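Local coordinates for protein gamma-D-glutamyl-L-lysine dipeptidyl-peptidase (Bacillus cereus ATCC 10987, PDB 3H41) that probably cleaves the gamma-D-glutamyl-L-lysine bond of murein peptides as a cysteine peptidase, releasing the dipeptide L-Ala-gamma-D-Glu during peptidoglycan degradation, at residues Lys8-Val13 and Gly67-Val72; Leu60-Leu65 and Val82-Gln87. One frame throughout, in Å; residues are numbered along the deposited sequence.

Interaction 1 of 2, residues Lys8-Val13 and Gly67-Val72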
ATOM      1  N   LYS A   8      14.042 -13.398   9.109  1.00 20.44           N
ATOM      2  CA  LYS A   8      12.951 -12.481   9.326  1.00 22.33           C
ATOM      3  C   LYS A   8      13.489 -11.056   9.450  1.00 19.87           C
ATOM      4  O   LYS A   8      14.525 -10.811  10.069  1.00 20.90           O
ATOM      5  CB  LYS A   8      12.180 -12.939  10.570  1.00 24.42           C
ATOM      6  CG  LYS A   8      10.935 -12.173  10.925  1.00 28.14           C
ATOM      7  CD  LYS A   8      10.363 -12.580  12.311  1.00 32.61           C
ATOM      8  CE  LYS A   8       9.997 -14.074  12.419  1.00 40.74           C
ATOM      9  NZ  LYS A   8       8.537 -14.336  12.572  1.00 41.00           N
ATOM     10  N   ALA A   9      12.844 -10.104   8.786  1.00 16.60           N
ATOM     11  CA  ALA A   9      13.238  -8.731   8.972  1.00 11.99           C
ATOM     12  C   ALA A   9      12.003  -7.858   8.849  1.00 12.48           C
ATOM     13  O   ALA A   9      10.934  -8.328   8.451  1.00 12.81           O
ATOM     14  CB  ALA A   9      14.332  -8.324   7.989  1.00 12.48           C
ATOM     15  N   PHE A  10      12.168  -6.598   9.207  1.00 12.33           N
ATOM     16  CA  PHE A  10      11.073  -5.625   9.189  1.00 12.66           C
ATOM     17  C   PHE A  10      11.451  -4.365   8.418  1.00 11.95           C
ATOM     18  O   PHE A  10      12.554  -3.866   8.540  1.00 15.03           O
ATOM     19  CB  PHE A  10      10.697  -5.282  10.634  1.00 13.36           C
ATOM     20  CG  PHE A  10      10.148  -6.479  11.385  1.00 13.94           C
ATOM     21  CD1 PHE A  10       8.806  -6.823  11.299  1.00 13.64           C
ATOM     22  CD2 PHE A  10      10.995  -7.306  12.066  1.00 18.50           C
ATOM     23  CE1 PHE A  10       8.300  -7.949  11.946  1.00 20.07           C
ATOM     24  CE2 PHE A  10      10.504  -8.435  12.715  1.00 14.07           C
ATOM     25  CZ  PHE A  10       9.161  -8.755  12.650  1.00 18.66           C
ATOM     26  N   ILE A  11      10.496  -3.809   7.688  1.00 12.97           N
ATOM     27  CA  ILE A  11      10.701  -2.526   7.010  1.00 11.76           C
ATOM     28  C   ILE A  11      10.978  -1.401   8.006  1.00 14.03           C
ATOM     29  O   ILE A  11      10.215  -1.219   8.949  1.00 13.63           O
ATOM     30  CB  ILE A  11       9.463  -2.172   6.151  1.00 11.32           C
ATOM     31  CG1 ILE A  11       9.148  -3.309   5.189  1.00 14.30           C
ATOM     32  CG2 ILE A  11       9.659  -0.835   5.420  1.00 16.11           C
ATOM     33  CD1 ILE A  11      10.231  -3.684   4.208  1.00 10.79           C
ATOM     34  N   ASP A  12      12.051  -0.644   7.760  1.00 13.62           N
ATOM     35  CA  ASP A  12      12.567   0.351   8.697  1.00 15.18           C
ATOM     36  C   ASP A  12      12.411   1.763   8.144  1.00 14.77           C
ATOM     37  O   ASP A  12      12.953   2.696   8.707  1.00 16.62           O
ATOM     38  CB  ASP A  12      14.031   0.043   9.077  1.00 14.33           C
ATOM     39  CG  ASP A  12      14.517   0.848  10.303  1.00 20.23           C
ATOM     40  OD1 ASP A  12      13.761   0.957  11.275  1.00 18.60           O
ATOM     41  OD2 ASP A  12      15.646   1.402  10.284  1.00 21.06           O
ATOM     42  N   VAL A  13      11.628   1.917   7.059  1.00  9.34           N
ATOM     43  CA  VAL A  13      11.390   3.228   6.475  1.00 12.76           C
ATOM     44  C   VAL A  13       9.892   3.380   6.321  1.00 11.03           C
ATOM     45  O   VAL A  13       9.121   2.391   6.414  1.00 13.33           O
ATOM     46  CB  VAL A  13      12.163   3.432   5.094  1.00 11.96           C
ATOM     47  CG1 VAL A  13      13.656   3.598   5.359  1.00  8.39           C
ATOM     48  CG2 VAL A  13      11.889   2.288   4.109  1.00 10.50           C
ATOM     49  N   GLY A  67       7.393  -1.259   9.464  1.00 11.10           N
ATOM     50  CA  GLY A  67       6.944  -2.344  10.324  1.00 14.85           C
ATOM     51  C   GLY A  67       6.446  -3.618   9.676  1.00 17.19           C
ATOM     52  O   GLY A  67       6.255  -4.624  10.373  1.00 16.04           O
ATOM     53  N   GLN A  68       6.201  -3.603   8.359  1.00 13.63           N
ATOM     54  CA  GLN A  68       5.754  -4.799   7.663  1.00 15.74           C
ATOM     55  C   GLN A  68       6.878  -5.841   7.704  1.00 15.79           C
ATOM     56  O   GLN A  68       8.074  -5.481   7.639  1.00 14.55           O
ATOM     57  CB  GLN A  68       5.349  -4.461   6.218  1.00 14.42           C
ATOM     58  CG  GLN A  68       4.493  -5.504   5.523  1.00 24.10           C
ATOM     59  CD  GLN A  68       3.612  -4.932   4.381  1.00 27.17           C
ATOM     60  OE1 GLN A  68       3.706  -3.735   3.992  1.00 18.51           O
ATOM     61  NE2 GLN A  68       2.732  -5.790   3.860  1.00 25.90           N
ATOM     62  N   GLU A  69       6.487  -7.108   7.888  1.00 15.96           N
ATOM     63  CA  GLU A  69       7.454  -8.197   8.002  1.00 16.10           C
ATOM     64  C   GLU A  69       7.789  -8.739   6.613  1.00 14.72           C
ATOM     65  O   GLU A  69       6.921  -8.831   5.751  1.00 14.05           O
ATOM     66  CB  GLU A  69       6.893  -9.330   8.837  1.00 17.50           C
ATOM     67  CG  GLU A  69       7.937 -10.387   9.206  1.00 18.48           C
ATOM     68  CD  GLU A  69       7.387 -11.441  10.181  1.00 29.92           C
ATOM     69  OE1 GLU A  69       6.664 -11.068  11.133  1.00 29.24           O
ATOM     70  OE2 GLU A  69       7.683 -12.638  10.000  1.00 26.42           O
ATOM     71  N   VAL A  70       9.047  -9.110   6.430  1.00 13.41           N
ATOM     72  CA  VAL A  70       9.493  -9.713   5.208  1.00 15.30           C
ATOM     73  C   VAL A  70      10.351 -10.953   5.538  1.00 18.17           C
ATOM     74  O   VAL A  70      10.920 -11.043   6.633  1.00 18.14           O
ATOM     75  CB  VAL A  70      10.339  -8.727   4.318  1.00 15.77           C
ATOM     76  CG1 VAL A  70       9.570  -7.382   4.074  1.00 11.65           C
ATOM     77  CG2 VAL A  70      11.739  -8.487   4.888  1.00 14.85           C
ATOM     78  N   THR A  71      10.438 -11.865   4.570  1.00 17.00           N
ATOM     79  CA  THR A  71      11.420 -12.946   4.600  1.00 15.36           C
ATOM     80  C   THR A  71      12.563 -12.599   3.640  1.00 15.36           C
ATOM     81  O   THR A  71      12.312 -12.384   2.454  1.00 18.04           O
ATOM     82  CB  THR A  71      10.790 -14.298   4.190  1.00 14.60           C
ATOM     83  OG1 THR A  71       9.662 -14.586   5.037  1.00 17.57           O
ATOM     84  CG2 THR A  71      11.890 -15.485   4.205  1.00 14.57           C
ATOM     85  N   VAL A  72      13.792 -12.531   4.146  1.00 17.62           N
ATOM     86  CA  VAL A  72      14.960 -12.249   3.309  1.00 16.33           C
ATOM     87  C   VAL A  72      15.397 -13.564   2.665  1.00 19.75           C
ATOM     88  O   VAL A  72      15.684 -14.549   3.381  1.00 17.94           O
ATOM     89  CB  VAL A  72      16.113 -11.559   4.079  1.00 15.92           C
ATOM     90  CG1 VAL A  72      17.247 -11.174   3.137  1.00 13.73           C
ATOM     91  CG2 VAL A  72      15.617 -10.337   4.853  1.00 14.02           C
TER
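Ala9 and Val70 face each other as the hydrogen-bonded pair of a short antiparallel strand pairing. Ala9 N gives its hydrogen to Val70 O at 3.0 Å, and Val70 N returns a bond to Ala9 O at 2.9 Å. Toward the loop the exchange continues with Ile11 N to Gln68 O and Gly67 N to Ile11 O, the latter nearly straight at 173° about the hydrogen. Gly67 sits at positive phi, where a CB would press on the preceding carbonyl, and glycine suits the turn into strand 69-76. The flanking pair Phe10 and Glu69 is non-hydrogen-bonded; here the CA-H groups of Phe10 and Glu69 point to Gln68 O and Ala9 O.

Charged and aromatic groups share one face. Glu69, its CG anti to the backbone N (chi1 -170°) and its chain extended, runs alongside the Phe10 ring, with ring and carboxylate planes 67° apart. Its CB and CG lie against Phe10 CE1, while Gly67 O meets the edge of the ring at Phe10 CD1, 3.5 Å away. Lys8 bends at its last two torsions to bring NZ within 3.2 Å of Glu69 OE2, forming a salt bridge in which NZ comes from above the carboxylate plane. Phe111 adds an edge-to-face contact to Phe10.

The other face is aliphatic. Ala9 CB, small enough for close strand packing, touches Val70 CG2 and Val72 CG2, the latter at 3.9 Å, and Ile11 CD1 reaches Val70 CG1 at 3.8 Å. Leu105 and Val82 cover this side further.

The chemistry thus divides by face: Ala9, Ile11, Val70 and Val72 make an aliphatic face of the SH3-like domain turned to Leu105 and Val82, whereas the salt bridge, whose lysine is exposed, probably adds modestly to the strand pairing, and the backbone bonds hold the N-terminal strand 8-11 in the sheet.

Interaction 2 of 2, residues Leu60-Leu65 and Val82-Gln87. With ALA (alanine), chain B.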
ATOM      1  N   LEU A  60       9.638  -1.990 -11.060  1.00 11.92           N
ATOM      2  CA  LEU A  60       9.111  -2.112  -9.695  1.00 12.29           C
ATOM      3  C   LEU A  60       8.152  -3.278  -9.481  1.00 16.94           C
ATOM      4  O   LEU A  60       7.447  -3.724 -10.387  1.00 15.17           O
ATOM      5  CB  LEU A  60       8.379  -0.833  -9.299  1.00  9.14           C
ATOM      6  CG  LEU A  60       9.150   0.487  -9.383  1.00 11.35           C
ATOM      7  CD1 LEU A  60       8.307   1.701  -8.854  1.00 10.02           C
ATOM      8  CD2 LEU A  60      10.537   0.422  -8.699  1.00  9.10           C
ATOM      9  N   GLU A  61       8.101  -3.716  -8.230  1.00 13.55           N
ATOM     10  CA  GLU A  61       7.263  -4.823  -7.813  1.00 13.87           C
ATOM     11  C   GLU A  61       6.132  -4.367  -6.925  1.00 13.63           C
ATOM     12  O   GLU A  61       4.979  -4.636  -7.214  1.00 12.14           O
ATOM     13  CB  GLU A  61       8.119  -5.833  -7.055  1.00 15.35           C
ATOM     14  CG  GLU A  61       9.140  -6.549  -7.920  1.00 13.77           C
ATOM     15  CD  GLU A  61       8.524  -7.626  -8.806  1.00 20.84           C
ATOM     16  OE1 GLU A  61       7.285  -7.629  -9.050  1.00 15.96           O
ATOM     17  OE2 GLU A  61       9.305  -8.486  -9.267  1.00 26.15           O
ATOM     18  N   THR A  62       6.477  -3.704  -5.820  1.00 11.96           N
ATOM     19  CA  THR A  62       5.493  -3.290  -4.840  1.00 11.98           C
ATOM     20  C   THR A  62       6.143  -2.314  -3.866  1.00 11.97           C
ATOM     21  O   THR A  62       7.291  -1.948  -4.025  1.00 11.66           O
ATOM     22  CB  THR A  62       4.888  -4.487  -4.070  1.00 12.65           C
ATOM     23  OG1 THR A  62       3.747  -4.048  -3.296  1.00 12.59           O
ATOM     24  CG2 THR A  62       5.949  -5.161  -3.184  1.00 12.59           C
ATOM     25  N   GLN A  63       5.393  -1.875  -2.880  1.00 11.74           N
ATOM     26  CA  GLN A  63       5.987  -1.154  -1.776  1.00 12.64           C
ATOM     27  C   GLN A  63       5.505  -1.776  -0.492  1.00 11.59           C
ATOM     28  O   GLN A  63       4.390  -2.314  -0.456  1.00 12.99           O
ATOM     29  CB  GLN A  63       5.590   0.320  -1.807  1.00 13.81           C
ATOM     30  CG  GLN A  63       6.228   1.154  -2.964  1.00 11.77           C
ATOM     31  CD  GLN A  63       5.768   2.593  -2.919  1.00 10.25           C
ATOM     32  OE1 GLN A  63       4.586   2.867  -2.629  1.00 13.05           O
ATOM     33  NE2 GLN A  63       6.695   3.532  -3.150  1.00 11.90           N
ATOM     34  N   ALA A  64       6.342  -1.718   0.552  1.00 12.15           N
ATOM     35  CA  ALA A  64       6.006  -2.278   1.866  1.00 13.05           C
ATOM     36  C   ALA A  64       6.154  -1.186   2.896  1.00 11.83           C
ATOM     37  O   ALA A  64       7.104  -0.387   2.821  1.00 12.11           O
ATOM     38  CB  ALA A  64       6.913  -3.463   2.197  1.00 10.21           C
ATOM     39  N   LEU A  65       5.225  -1.135   3.846  1.00 13.40           N
ATOM     40  CA  LEU A  65       5.237  -0.057   4.846  1.00 11.58           C
ATOM     41  C   LEU A  65       6.093  -0.340   6.092  1.00 12.93           C
ATOM     42  O   LEU A  65       6.289  -1.495   6.475  1.00 12.73           O
ATOM     43  CB  LEU A  65       3.817   0.258   5.312  1.00 11.97           C
ATOM     44  CG  LEU A  65       2.765   0.613   4.241  1.00 10.79           C
ATOM     45  CD1 LEU A  65       1.391   0.972   4.876  1.00 13.24           C
ATOM     46  CD2 LEU A  65       3.288   1.724   3.322  1.00  9.36           C
ATOM     47  N   VAL A  82      13.468 -10.005  -1.010  1.00 13.82           N
ATOM     48  CA  VAL A  82      12.564 -10.241   0.127  1.00 12.14           C
ATOM     49  C   VAL A  82      11.210 -10.691  -0.371  1.00 13.97           C
ATOM     50  O   VAL A  82      10.866 -10.482  -1.538  1.00 15.28           O
ATOM     51  CB  VAL A  82      12.449  -8.995   1.073  1.00 15.31           C
ATOM     52  CG1 VAL A  82      13.814  -8.489   1.475  1.00 13.74           C
ATOM     53  CG2 VAL A  82      11.667  -7.830   0.435  1.00 14.80           C
ATOM     54  N   LEU A  83      10.488 -11.401   0.482  1.00 14.07           N
ATOM     55  CA  LEU A  83       9.085 -11.701   0.264  1.00 15.44           C
ATOM     56  C   LEU A  83       8.263 -10.921   1.301  1.00 16.22           C
ATOM     57  O   LEU A  83       8.421 -11.119   2.518  1.00 14.59           O
ATOM     58  CB  LEU A  83       8.803 -13.213   0.397  1.00 14.85           C
ATOM     59  CG  LEU A  83       9.734 -14.106  -0.424  1.00 18.38           C
ATOM     60  CD1 LEU A  83       9.404 -15.604  -0.168  1.00 19.72           C
ATOM     61  CD2 LEU A  83       9.650 -13.746  -1.916  1.00 17.02           C
ATOM     62  N   VAL A  84       7.379 -10.051   0.815  1.00 15.32           N
ATOM     63  CA  VAL A  84       6.581  -9.201   1.677  1.00 14.99           C
ATOM     64  C   VAL A  84       5.357  -9.939   2.168  1.00 14.79           C
ATOM     65  O   VAL A  84       4.466 -10.325   1.399  1.00 14.17           O
ATOM     66  CB  VAL A  84       6.144  -7.883   0.964  1.00 14.49           C
ATOM     67  CG1 VAL A  84       5.298  -6.993   1.945  1.00 15.22           C
ATOM     68  CG2 VAL A  84       7.386  -7.097   0.385  1.00 12.12           C
ATOM     69  N   HIS A  85       5.298 -10.144   3.469  1.00 18.26           N
ATOM     70  CA  HIS A  85       4.181 -10.875   4.041  1.00 17.09           C
ATOM     71  C   HIS A  85       2.962  -9.952   3.956  1.00 19.94           C
ATOM     72  O   HIS A  85       3.068  -8.723   4.146  1.00 21.00           O
ATOM     73  CB  HIS A  85       4.434 -11.192   5.523  1.00 17.26           C
ATOM     74  CG  HIS A  85       5.616 -12.087   5.783  1.00 19.86           C
ATOM     75  ND1 HIS A  85       5.825 -12.700   7.006  1.00 20.34           N
ATOM     76  CD2 HIS A  85       6.636 -12.483   4.990  1.00 23.15           C
ATOM     77  CE1 HIS A  85       6.924 -13.433   6.947  1.00 21.41           C
ATOM     78  NE2 HIS A  85       7.449 -13.303   5.742  1.00 22.84           N
ATOM     79  N   GLY A  86       1.820 -10.548   3.669  1.00 20.65           N
ATOM     80  CA  GLY A  86       0.560  -9.819   3.691  1.00 20.04           C
ATOM     81  C   GLY A  86       0.183  -9.187   2.375  1.00 18.28           C
ATOM     82  O   GLY A  86      -0.811  -8.468   2.303  1.00 19.88           O
ATOM     83  N   GLN A  87       0.958  -9.493   1.330  1.00 16.53           N
ATOM     84  CA  GLN A  87       0.652  -9.062  -0.011  1.00 17.47           C
ATOM     85  C   GLN A  87       0.524 -10.288  -0.892  1.00 18.03           C
ATOM     86  O   GLN A  87       1.495 -10.745  -1.494  1.00 16.10           O
ATOM     87  CB  GLN A  87       1.716  -8.085  -0.509  1.00 15.03           C
ATOM     88  CG  GLN A  87       1.683  -6.751   0.255  1.00 17.21           C
ATOM     89  CD  GLN A  87       2.519  -5.670  -0.416  1.00 18.48           C
ATOM     90  OE1 GLN A  87       3.086  -5.887  -1.494  1.00 15.54           O
ATOM     91  NE2 GLN A  87       2.628  -4.507   0.238  1.00 11.66           N
TER
HETATM   92  N   ALA B 501       2.955  -5.240  -8.914  1.00 19.96           N
HETATM   93  CA  ALA B 501       2.494  -3.916  -9.526  1.00 24.53           C
HETATM   94  C   ALA B 501       1.469  -4.164 -10.626  1.00 24.79           C
HETATM   95  O   ALA B 501       1.489  -5.221 -11.272  1.00 22.52           O
HETATM   96  CB  ALA B 501       3.675  -3.147 -10.112  1.00 24.67           C
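Strand 60-65 passes the end of strand 79-84 without pairing with it: the nearest CA atoms, those of Ala64 and Val84, are 6.9 Å apart, and the joining is done by side chains from the type II turn Val84-Gln87. Gln87 reaches across with CG beside its backbone N (chi1 -68°) and the rest of the chain extended, so that its amide arrives at the strand. Gln87 OE1 accepts from Thr62 OG1 at 2.7 Å, and Gln87 NE2 donates to Gln63 O at 2.9 Å, the acceptor lying in the amide plane. Two bonds from its two ends fix the rotation of this buried amide, a role for which glutamine is well suited. Thr62 OG1 is also bonded to Arg233 NE. Beside this polar pair, Ala64 CB rests on Val84 CG1 at 3.9 Å, small against branched. Gly86, third residue of the turn, has positive phi, which glycine adopts easily.

At its other end the strand meets the bound L-Ala-gamma-D-Glu, the dipeptide product: the amino group of its alanine donates to Glu61 O at 2.7 Å and bonds Asp234 as well. The SH3-like domain thereby helps form the pocket for the peptide's N-terminal L-Ala in this NlpC/P60 peptidase.

How the interactions relate
Both contacts belong to the SH3-like domain and draw on neighbouring strands of one sheet, 69-76 and 79-84. Interaction 1 is true strand pairing, partly buried, with a salt bridge at an exposed lysine and an aliphatic inner face; interaction 2 is wholly buried and relies on a side-chain amide in place of paired backbones. They meet directly: Thr71 O accepts from Leu83 N at 2.9 Å as the two strands pair, Thr71 OG1 probably bonds His85 NE2, and Ile11 packs on Leu65 O. Segments 60-65 and 67-72 follow each other closely in the chain. Only interaction 2 includes residues of the alanine pocket, while interaction 1 secures the chain's N-terminal strand.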